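PDB 2AUS: pseudouridine synthase from Pyrococcus abyssi, which probably isomerises uridine to pseudouridine in RNA, as a Cbf5-type enzyme of the TruB family of pseudouridine synthases. Local coordinates for residues D222-H225 and F226-D230; R126-M129 and K130-E133; F324-R327 and D328-P331; F208-D211 and E212-T216. One frame throughout, in Å; residues are numbered along the deposited sequence.

How the interactions relate
The four contacts are local ones, each joining side chains a few residues apart, and they sample different parts of a multidomain enzyme. Interactions 4 and 1 follow one another in the chain: the turn of 208-216 runs through strand 214-215 into helix 217-228, whose end carries interaction 1. Their nearest atoms are about 5 Å apart, their centres about 20 Å. Both reach a chain of another protein in the assembly, and a phosphate ion, probably from the crystallisation liquor, lies beside interaction 1. Interaction 2 stands about 29 Å from interaction 4, centre to centre. Interaction 3 lies across the chain's centre from interaction 2, their centres about 51 Å apart.

Interaction 1. Residues D222-H225 and F226-D230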
loop_
_atom_site.group_PDB
_atom_site.type_symbol
_atom_site.label_atom_id
_atom_site.label_comp_id
_atom_site.label_asym_id
_atom_site.label_seq_id
_atom_site.Cartn_x
_atom_site.Cartn_y
_atom_site.Cartn_z
ATOM N N ASP A 222 -7.658 13.551 10.831
ATOM C CA ASP A 222 -7.302 14.478 11.897
ATOM C C ASP A 222 -8.397 15.467 12.271
ATOM O O ASP A 222 -8.609 15.745 13.454
ATOM C CB ASP A 222 -6.024 15.231 11.527
ATOM C CG ASP A 222 -4.853 14.297 11.289
ATOM O OD1 ASP A 222 -4.960 13.103 11.652
ATOM O OD2 ASP A 222 -3.825 14.753 10.745
ATOM N N TYR A 223 -9.093 16.006 11.278
ATOM C CA TYR A 223 -10.159 16.965 11.547
ATOM C C TYR A 223 -11.341 16.295 12.246
ATOM O O TYR A 223 -12.007 16.898 13.090
ATOM C CB TYR A 223 -10.624 17.601 10.242
ATOM C CG TYR A 223 -9.558 18.393 9.527
ATOM C CD1 TYR A 223 -9.706 18.724 8.185
ATOM C CD2 TYR A 223 -8.419 18.854 10.201
ATOM C CE1 TYR A 223 -8.757 19.493 7.522
ATOM C CE2 TYR A 223 -7.463 19.630 9.548
ATOM C CZ TYR A 223 -7.642 19.945 8.205
ATOM O OH TYR A 223 -6.705 20.699 7.535
ATOM N N TYR A 224 -11.596 15.043 11.894
ATOM C CA TYR A 224 -12.689 14.312 12.506
ATOM C C TYR A 224 -12.338 14.079 13.969
ATOM O O TYR A 224 -13.213 14.106 14.836
ATOM C CB TYR A 224 -12.906 12.988 11.784
ATOM C CG TYR A 224 -14.199 12.311 12.156
ATOM C CD1 TYR A 224 -14.206 11.186 12.980
ATOM C CD2 TYR A 224 -15.418 12.795 11.685
ATOM C CE1 TYR A 224 -15.393 10.556 13.327
ATOM C CE2 TYR A 224 -16.613 12.172 12.024
ATOM C CZ TYR A 224 -16.594 11.053 12.847
ATOM O OH TYR A 224 -17.772 10.433 13.188
ATOM N N HIS A 225 -11.048 13.866 14.231
ATOM C CA HIS A 225 -10.550 13.667 15.590
ATOM C C HIS A 225 -10.713 14.957 16.391
ATOM O O HIS A 225 -11.179 14.932 17.526
ATOM C CB HIS A 225 -9.070 13.264 15.570
ATOM C CG HIS A 225 -8.844 11.785 15.555
ATOM N ND1 HIS A 225 -8.657 11.049 16.707
ATOM C CD2 HIS A 225 -8.796 10.898 14.534
ATOM C CE1 HIS A 225 -8.502 9.774 16.396
ATOM N NE2 HIS A 225 -8.582 9.655 15.083
ATOM N N PHE A 226 -10.334 16.083 15.796
ATOM C CA PHE A 226 -10.450 17.370 16.476
ATOM C C PHE A 226 -11.907 17.651 16.834
ATOM O O PHE A 226 -12.201 18.296 17.840
ATOM C CB PHE A 226 -9.914 18.494 15.584
ATOM C CG PHE A 226 -8.445 18.379 15.264
ATOM C CD1 PHE A 226 -7.893 19.116 14.224
ATOM C CD2 PHE A 226 -7.613 17.543 16.008
ATOM C CE1 PHE A 226 -6.533 19.026 13.928
ATOM C CE2 PHE A 226 -6.251 17.444 15.720
ATOM C CZ PHE A 226 -5.711 18.186 14.679
ATOM N N TRP A 227 -12.817 17.167 15.999
ATOM C CA TRP A 227 -14.237 17.361 16.236
ATOM C C TRP A 227 -14.760 16.409 17.306
ATOM O O TRP A 227 -15.257 16.843 18.334
ATOM C CB TRP A 227 -15.021 17.163 14.930
ATOM C CG TRP A 227 -16.502 17.279 15.086
ATOM C CD1 TRP A 227 -17.174 18.158 15.885
ATOM C CD2 TRP A 227 -17.502 16.513 14.400
ATOM N NE1 TRP A 227 -18.526 17.989 15.742
ATOM C CE2 TRP A 227 -18.759 16.988 14.839
ATOM C CE3 TRP A 227 -17.459 15.479 13.456
ATOM C CZ2 TRP A 227 -19.967 16.457 14.368
ATOM C CZ3 TRP A 227 -18.662 14.951 12.985
ATOM C CH2 TRP A 227 -19.899 15.443 13.444
ATOM N N LYS A 228 -14.622 15.111 17.067
ATOM C CA LYS A 228 -15.111 14.100 17.992
ATOM C C LYS A 228 -14.389 13.957 19.330
ATOM O O LYS A 228 -15.013 13.594 20.326
ATOM C CB LYS A 228 -15.152 12.744 17.287
ATOM C CG LYS A 228 -16.238 12.649 16.233
ATOM C CD LYS A 228 -17.609 12.924 16.848
ATOM C CE LYS A 228 -18.713 12.853 15.805
ATOM N NZ LYS A 228 -20.031 13.228 16.390
ATOM N N GLU A 229 -13.091 14.235 19.369
ATOM C CA GLU A 229 -12.351 14.107 20.618
ATOM C C GLU A 229 -12.162 15.439 21.323
ATOM O O GLU A 229 -12.354 15.539 22.528
ATOM C CB GLU A 229 -10.967 13.502 20.377
ATOM C CG GLU A 229 -10.946 12.164 19.683
ATOM C CD GLU A 229 -9.526 11.655 19.474
ATOM O OE1 GLU A 229 -8.689 12.416 18.925
ATOM O OE2 GLU A 229 -9.246 10.498 19.863
ATOM N N ASP A 230 -11.777 16.459 20.568
ATOM C CA ASP A 230 -11.524 17.773 21.139
ATOM C C ASP A 230 -12.697 18.753 21.074
ATOM O O ASP A 230 -12.608 19.862 21.599
ATOM C CB ASP A 230 -10.289 18.379 20.466
ATOM C CG ASP A 230 -9.089 17.443 20.513
ATOM O OD1 ASP A 230 -8.750 16.976 21.621
ATOM O OD2 ASP A 230 -8.486 17.166 19.452
#
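Y224 packs against both W227 and K228, three and four residues further along the same helix, and this cluster is the snug half of the contact. With CG anti to the backbone N (chi1 -167°), the Y224 ring swings along the helix, where its CE2 comes within 3.6 Å of W227 CZ3, at the indole's edge. The two ring planes are steeply inclined, at 79°. K228, bent at its second torsion, lays CG over one face of the Y224 ring, a CH-pi contact 3.9 Å from the ring centroid. An alanine at Y224 would remove this ring and is likely to open a gap beside the edge of W227 and under K228 CG, leaving the lysine chain freer to turn. On another side of the turn the F226 ring settles over the carbonyl of D222, with CG 3.2 Å from D222 O, while F226 N donates to that same oxygen. The carboxylate of buried D222 turns instead to basic side chains of another protein's chain.

The looser side, where E229 is exposed, is held by polar atoms. H225 ND1 donates a nearly straight bond (164°) to E229 OE1 at 2.6 Å; the acceptor lies in the imidazole plane, whereas the ring nitrogen meets the carboxylate from well above its plane. E229 N also donates to H225 O at 2.7 Å. A phosphate ion lies close to E229, and that other chain packs on both residues.

Y223, F226 and W227 touch helix 234-239, and W227 also meets helix 40-45, so that the end of helix 217-228 packs on both.

Interaction 2. Residues R126-M129 and K130-E133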
loop_
_atom_site.group_PDB
_atom_site.type_symbol
_atom_site.label_atom_id
_atom_site.label_comp_id
_atom_site.label_asym_id
_atom_site.label_seq_id
_atom_site.Cartn_x
_atom_site.Cartn_y
_atom_site.Cartn_z
ATOM N N ARG A 126 5.564 21.119 -29.658
ATOM C CA ARG A 126 4.696 22.253 -29.362
ATOM C C ARG A 126 3.669 22.537 -30.450
ATOM O O ARG A 126 2.536 22.914 -30.153
ATOM C CB ARG A 126 5.522 23.515 -29.109
ATOM C CG ARG A 126 6.111 23.597 -27.711
ATOM C CD ARG A 126 6.319 25.045 -27.293
ATOM N NE ARG A 126 6.525 25.173 -25.853
ATOM C CZ ARG A 126 7.603 24.735 -25.212
ATOM N NH1 ARG A 126 8.579 24.143 -25.886
ATOM N NH2 ARG A 126 7.702 24.884 -23.895
ATOM N N ALA A 127 4.063 22.355 -31.707
ATOM C CA ALA A 127 3.160 22.610 -32.822
ATOM C C ALA A 127 2.062 21.557 -32.906
ATOM O O ALA A 127 0.893 21.885 -33.106
ATOM C CB ALA A 127 3.942 22.654 -34.130
ATOM N N VAL A 128 2.444 20.293 -32.752
ATOM C CA VAL A 128 1.493 19.191 -32.821
ATOM C C VAL A 128 0.504 19.187 -31.662
ATOM O O VAL A 128 -0.674 18.873 -31.842
ATOM C CB VAL A 128 2.218 17.837 -32.844
ATOM C CG1 VAL A 128 1.212 16.703 -32.761
ATOM C CG2 VAL A 128 3.037 17.724 -34.116
ATOM N N MET A 129 0.978 19.527 -30.470
ATOM C CA MET A 129 0.101 19.550 -29.311
ATOM C C MET A 129 -0.756 20.799 -29.320
ATOM O O MET A 129 -1.636 20.973 -28.476
ATOM C CB MET A 129 0.918 19.470 -28.023
ATOM C CG MET A 129 1.485 18.088 -27.769
ATOM S SD MET A 129 2.396 17.994 -26.235
ATOM C CE MET A 129 1.048 18.074 -25.033
ATOM N N LYS A 130 -0.496 21.671 -30.285
ATOM C CA LYS A 130 -1.264 22.897 -30.415
ATOM C C LYS A 130 -2.459 22.587 -31.313
ATOM O O LYS A 130 -3.524 23.184 -31.178
ATOM C CB LYS A 130 -0.404 24.000 -31.039
ATOM C CG LYS A 130 -1.043 25.379 -31.023
ATOM C CD LYS A 130 -1.260 25.867 -29.596
ATOM C CE LYS A 130 -1.899 27.251 -29.562
ATOM N NZ LYS A 130 -2.156 27.709 -28.164
ATOM N N GLU A 131 -2.276 21.627 -32.213
ATOM C CA GLU A 131 -3.326 21.234 -33.142
ATOM C C GLU A 131 -4.337 20.271 -32.522
ATOM O O GLU A 131 -5.390 20.019 -33.106
ATOM C CB GLU A 131 -2.714 20.584 -34.386
ATOM C CG GLU A 131 -2.238 19.154 -34.160
ATOM C CD GLU A 131 -1.586 18.538 -35.384
ATOM O OE1 GLU A 131 -0.575 19.095 -35.866
ATOM O OE2 GLU A 131 -2.088 17.497 -35.860
ATOM N N PHE A 132 -4.018 19.712 -31.357
ATOM C CA PHE A 132 -4.942 18.789 -30.707
ATOM C C PHE A 132 -5.994 19.508 -29.883
ATOM O O PHE A 132 -6.901 18.879 -29.335
ATOM C CB PHE A 132 -4.201 17.775 -29.837
ATOM C CG PHE A 132 -3.833 16.525 -30.571
ATOM C CD1 PHE A 132 -2.684 16.473 -31.352
ATOM C CD2 PHE A 132 -4.668 15.416 -30.530
ATOM C CE1 PHE A 132 -2.374 15.332 -32.087
ATOM C CE2 PHE A 132 -4.369 14.272 -31.260
ATOM C CZ PHE A 132 -3.218 14.229 -32.042
ATOM N N GLU A 133 -5.868 20.824 -29.789
ATOM C CA GLU A 133 -6.844 21.616 -29.060
ATOM C C GLU A 133 -8.080 21.695 -29.946
ATOM O O GLU A 133 -7.990 22.043 -31.122
ATOM C CB GLU A 133 -6.295 23.015 -28.780
ATOM C CG GLU A 133 -5.174 23.033 -27.757
ATOM C CD GLU A 133 -4.463 24.365 -27.698
ATOM O OE1 GLU A 133 -3.822 24.734 -28.704
ATOM O OE2 GLU A 133 -4.548 25.045 -26.652
#
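The final turn of helix 122-131 unravels toward strand 134-137, and V128 and F132, four residues apart, form the apolar side of this fraying end. V128 CG1 meets F132 CE1 at 3.9 Å, the two side chains lying alongside each other and pointing the same way. The branch doing the touching is the one anti to the backbone N (chi1 174°), which directs it along the helix to the phenyl rim. An alanine at F132 would take away that rim and would probably leave V128 CG1 facing a gap where the helix ends.

The backbone pairing here is thin. A127 O accepts two weak bonds, from K130 N at 3.2 Å and from E131 N at 3.3 Å, so that a single carbonyl serves both the three-residue and the four-residue spacing, as expected where helical geometry is being lost. The carbonyl of V128 is less surely placed, and the weak bonds modelled to it are doubtful. K130 CB also lies 3.3 Å from R126 O. Beyond it the lysine chain, bent at its second torsion, runs outward, and E133 comes up beside it: within 130-133 itself, a salt bridge of 3.5 Å joins K130 NZ to E133 OE1. E133 has a second grip, because its OE2 accepts from I158 N.

The helix lies against the six-stranded antiparallel sheet. M129 reaches I158 on strand 152-164 and V168 and F170 on strand 167-174, while V128 and F132 pack on A190 of helix 180-191.

Interaction 3. Residues F324-R327 and D328-P331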
loop_
_atom_site.group_PDB
_atom_site.type_symbol
_atom_site.label_atom_id
_atom_site.label_comp_id
_atom_site.label_asym_id
_atom_site.label_seq_id
_atom_site.Cartn_x
_atom_site.Cartn_y
_atom_site.Cartn_z
ATOM N N PHE A 324 -33.212 16.238 -2.925
ATOM C CA PHE A 324 -32.231 16.277 -1.845
ATOM C C PHE A 324 -32.815 16.865 -0.567
ATOM O O PHE A 324 -32.492 16.435 0.534
ATOM C CB PHE A 324 -31.012 17.087 -2.286
ATOM C CG PHE A 324 -30.258 16.451 -3.397
ATOM C CD1 PHE A 324 -29.380 15.403 -3.141
ATOM C CD2 PHE A 324 -30.484 16.833 -4.706
ATOM C CE1 PHE A 324 -28.728 14.745 -4.181
ATOM C CE2 PHE A 324 -29.840 16.182 -5.753
ATOM C CZ PHE A 324 -28.963 15.133 -5.489
ATOM N N MET A 325 -33.682 17.851 -0.731
ATOM C CA MET A 325 -34.338 18.542 0.377
ATOM C C MET A 325 -35.212 17.618 1.242
ATOM O O MET A 325 -36.128 16.981 0.735
ATOM C CB MET A 325 -35.203 19.662 -0.212
ATOM C CG MET A 325 -36.056 20.438 0.773
ATOM S SD MET A 325 -35.060 21.468 1.829
ATOM C CE MET A 325 -34.369 22.609 0.597
ATOM N N PRO A 326 -34.929 17.520 2.554
ATOM C CA PRO A 326 -35.773 16.647 3.380
ATOM C C PRO A 326 -37.168 17.282 3.514
ATOM O O PRO A 326 -37.307 18.504 3.415
ATOM C CB PRO A 326 -35.011 16.577 4.702
ATOM C CG PRO A 326 -34.288 17.908 4.755
ATOM C CD PRO A 326 -33.810 18.079 3.334
ATOM N N ARG A 327 -38.189 16.460 3.729
ATOM C CA ARG A 327 -39.561 16.955 3.845
ATOM C C ARG A 327 -39.824 17.922 4.995
ATOM O O ARG A 327 -40.778 18.694 4.946
ATOM C CB ARG A 327 -40.529 15.783 3.976
ATOM C CG ARG A 327 -40.578 14.883 2.757
ATOM C CD ARG A 327 -41.257 13.562 3.090
ATOM N NE ARG A 327 -41.160 12.614 1.989
ATOM C CZ ARG A 327 -42.171 12.287 1.191
ATOM N NH1 ARG A 327 -43.368 12.831 1.372
ATOM N NH2 ARG A 327 -41.980 11.416 0.208
ATOM N N ASP A 328 -38.967 17.898 6.006
ATOM C CA ASP A 328 -39.138 18.724 7.202
ATOM C C ASP A 328 -38.634 20.171 7.196
ATOM O O ASP A 328 -39.052 20.968 8.036
ATOM C CB ASP A 328 -38.520 17.980 8.395
ATOM C CG ASP A 328 -38.731 18.704 9.719
ATOM O OD1 ASP A 328 -37.827 19.481 10.121
ATOM O OD2 ASP A 328 -39.809 18.494 10.340
ATOM N N TRP A 329 -37.743 20.524 6.274
ATOM C CA TRP A 329 -37.220 21.884 6.244
ATOM C C TRP A 329 -38.265 22.905 5.828
ATOM O O TRP A 329 -38.358 23.964 6.429
ATOM C CB TRP A 329 -35.989 21.963 5.335
ATOM C CG TRP A 329 -34.791 21.253 5.919
ATOM C CD1 TRP A 329 -34.761 20.479 7.053
ATOM C CD2 TRP A 329 -33.465 21.218 5.376
ATOM N NE1 TRP A 329 -33.503 19.963 7.239
ATOM C CE2 TRP A 329 -32.689 20.394 6.221
ATOM C CE3 TRP A 329 -32.861 21.787 4.248
ATOM C CZ2 TRP A 329 -31.337 20.140 5.985
ATOM C CZ3 TRP A 329 -31.516 21.533 4.013
ATOM C CH2 TRP A 329 -30.773 20.708 4.876
ATOM N N TYR A 330 -39.042 22.587 4.799
ATOM C CA TYR A 330 -40.104 23.477 4.324
ATOM C C TYR A 330 -41.345 22.589 4.365
ATOM O O TYR A 330 -41.847 22.134 3.337
ATOM C CB TYR A 330 -39.820 23.944 2.890
ATOM C CG TYR A 330 -38.641 24.892 2.780
ATOM C CD1 TYR A 330 -38.838 26.265 2.625
ATOM C CD2 TYR A 330 -37.330 24.415 2.835
ATOM C CE1 TYR A 330 -37.760 27.141 2.525
ATOM C CE2 TYR A 330 -36.241 25.281 2.741
ATOM C CZ TYR A 330 -36.468 26.646 2.588
ATOM O OH TYR A 330 -35.415 27.522 2.537
ATOM N N PRO A 331 -41.864 22.349 5.569
ATOM C CA PRO A 331 -43.038 21.498 5.790
ATOM C C PRO A 331 -44.356 21.902 5.166
ATOM O O PRO A 331 -44.661 23.086 5.031
ATOM C CB PRO A 331 -43.139 21.466 7.309
ATOM C CG PRO A 331 -42.773 22.872 7.664
ATOM C CD PRO A 331 -41.535 23.102 6.795
HETATM O O HOH W 1 -38.998 20.510 2.789
#
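M325 opens the contact by bringing its sulfur to two aromatic rings, those of W329 and Y330. Its CG stands anti to the backbone N (chi1 176°), and the chain then bends at both following torsions, curling SD to 3.3 Å from W329 CE3. The sulfur approaches the indole obliquely but lies at the edge of the Y330 ring, with M325 SD 3.9 Å from Y330 CD2. One thioether thus makes both Met-aromatic contacts, and its methyl adds another touch, M325 CE standing 3.9 Å from Y330 CE2.

P326 comes next and covers one face of W329. Its CG sits over the five-membered ring, a CH-pi arrangement whose exact spacing is doubtful, and P326 CD continues over the shared bond, 3.8 Å from W329 CD2. The carbonyl of P326 has a different task: a water donates to P326 O at 2.7 Å and accepts from Y330 N at 2.9 Å. R327 ends the segment with its carbonyl, R327 O lying 3.7 Å from P331 CA.

This bend follows strand 316-323, on the sheet of the PUA domain. Outside it the ring of Y46 meets W329, and Y330 OH is hydrogen-bonded to E295 and K293.

Since no hydrogen bond runs directly between 324-327 and 328-331, the contact between these two segments is probably carried by sulfur and proline against aromatic rings, with one water as a polar link.

Interaction 4. Residues F208-D211 and E212-T216; sequences FKED and ETLVT
D211 OD2 takes two hydrogen bonds from T213. The hydroxyl, T213 OG1, donates to it at 2.6 Å on the syn lone pair, while T213 N donates at 2.8 Å from above the carboxylate plane. The side chain can reach both because D211 CG sits between the backbone N and the carbonyl carbon (chi1 58°), which folds the carboxylate back over the turn. T213 OG1 is also hydrogen-bonded to N50 ND2, linking the aspartate to strand 47-53 through the threonine.

The bond from T213 N to D211 OD2 closes an Asx turn, nested in a type I beta turn from D211 to L214. That larger turn is closed by L214 N, which donates to D211 O at 3.0 Å in a nearly straight bond (166°). Just ahead, E210 is the centre of an inverse gamma turn, D211 N giving a weak bond to K209 O. Together these tight turns carry the chain from strand 208-209 of the six-stranded sheet into strand 214-215 of the five-stranded one.

Farther out, two acids draw near each other, D211 OD1 and E212 OE2 being 3.9 Å apart. The apolar part is small: E210 and L214 lie side by side, pointing the same way, and E210 CG meets L214 CD2 at 3.8 Å. Beyond, the E210 carboxylate is held by R201 of the same chain through a salt bridge, and by another protein's chain, where an aromatic side chain hydrogen-bonds to it and a basic one pairs with its charge.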
loop_
_atom_site.group_PDB
_atom_site.type_symbol
_atom_site.label_atom_id
_atom_site.label_comp_id
_atom_site.label_asym_id
_atom_site.label_seq_id
_atom_site.Cartn_x
_atom_site.Cartn_y
_atom_site.Cartn_z
ATOM N N PHE A 208 -14.882 21.894 -8.661
ATOM C CA PHE A 208 -13.849 21.465 -7.724
ATOM C C PHE A 208 -12.450 21.599 -8.307
ATOM O O PHE A 208 -12.144 21.055 -9.366
ATOM C CB PHE A 208 -14.102 20.023 -7.274
ATOM C CG PHE A 208 -15.429 19.839 -6.603
ATOM C CD1 PHE A 208 -16.575 19.584 -7.351
ATOM C CD2 PHE A 208 -15.544 19.980 -5.223
ATOM C CE1 PHE A 208 -17.819 19.476 -6.731
ATOM C CE2 PHE A 208 -16.780 19.875 -4.593
ATOM C CZ PHE A 208 -17.924 19.622 -5.348
ATOM N N LYS A 209 -11.598 22.330 -7.600
ATOM C CA LYS A 209 -10.239 22.548 -8.055
ATOM C C LYS A 209 -9.264 22.582 -6.885
ATOM O O LYS A 209 -9.669 22.525 -5.717
ATOM C CB LYS A 209 -10.158 23.862 -8.830
ATOM C CG LYS A 209 -10.515 25.077 -8.001
ATOM C CD LYS A 209 -10.325 26.376 -8.779
ATOM C CE LYS A 209 -11.293 26.484 -9.948
ATOM N NZ LYS A 209 -11.214 27.816 -10.628
ATOM N N GLU A 210 -7.979 22.670 -7.208
ATOM C CA GLU A 210 -6.929 22.719 -6.198
ATOM C C GLU A 210 -6.882 24.082 -5.530
ATOM O O GLU A 210 -6.141 24.974 -5.949
ATOM C CB GLU A 210 -5.570 22.416 -6.828
ATOM C CG GLU A 210 -5.389 20.972 -7.243
ATOM C CD GLU A 210 -3.978 20.693 -7.708
ATOM O OE1 GLU A 210 -3.616 21.126 -8.821
ATOM O OE2 GLU A 210 -3.225 20.049 -6.955
ATOM N N ASP A 211 -7.688 24.239 -4.493
ATOM C CA ASP A 211 -7.739 25.479 -3.741
ATOM C C ASP A 211 -7.780 25.111 -2.264
ATOM O O ASP A 211 -7.507 23.962 -1.908
ATOM C CB ASP A 211 -8.964 26.294 -4.150
ATOM C CG ASP A 211 -10.270 25.545 -3.941
ATOM O OD1 ASP A 211 -11.294 26.006 -4.488
ATOM O OD2 ASP A 211 -10.278 24.512 -3.234
ATOM N N GLU A 212 -8.127 26.059 -1.402
ATOM C CA GLU A 212 -8.139 25.761 0.023
ATOM C C GLU A 212 -9.065 24.619 0.418
ATOM O O GLU A 212 -8.876 24.015 1.473
ATOM C CB GLU A 212 -8.483 27.014 0.845
ATOM C CG GLU A 212 -9.929 27.482 0.775
ATOM C CD GLU A 212 -10.332 27.966 -0.606
ATOM O OE1 GLU A 212 -9.498 28.616 -1.278
ATOM O OE2 GLU A 212 -11.489 27.710 -1.012
ATOM N N THR A 213 -10.049 24.299 -0.419
ATOM C CA THR A 213 -10.984 23.224 -0.078
ATOM C C THR A 213 -10.492 21.818 -0.394
ATOM O O THR A 213 -11.128 20.838 0.000
ATOM C CB THR A 213 -12.348 23.413 -0.763
ATOM O OG1 THR A 213 -12.220 23.171 -2.168
ATOM C CG2 THR A 213 -12.866 24.829 -0.532
ATOM N N LEU A 214 -9.372 21.706 -1.103
ATOM C CA LEU A 214 -8.838 20.389 -1.437
ATOM C C LEU A 214 -8.237 19.785 -0.180
ATOM O O LEU A 214 -7.325 20.359 0.409
ATOM C CB LEU A 214 -7.757 20.495 -2.514
ATOM C CG LEU A 214 -7.182 19.149 -2.975
ATOM C CD1 LEU A 214 -8.244 18.381 -3.757
ATOM C CD2 LEU A 214 -5.943 19.375 -3.841
ATOM N N VAL A 215 -8.748 18.630 0.237
ATOM C CA VAL A 215 -8.242 17.973 1.433
ATOM C C VAL A 215 -7.821 16.529 1.179
ATOM O O VAL A 215 -8.238 15.911 0.198
ATOM C CB VAL A 215 -9.300 17.997 2.568
ATOM C CG1 VAL A 215 -9.580 19.443 2.974
ATOM C CG2 VAL A 215 -10.587 17.310 2.108
ATOM N N THR A 216 -6.988 15.998 2.070
ATOM C CA THR A 216 -6.506 14.628 1.948
ATOM C C THR A 216 -7.169 13.745 2.992
ATOM O O THR A 216 -7.776 14.235 3.945
ATOM C CB THR A 216 -4.978 14.530 2.173
ATOM O OG1 THR A 216 -4.679 14.902 3.523
ATOM C CG2 THR A 216 -4.222 15.446 1.215
#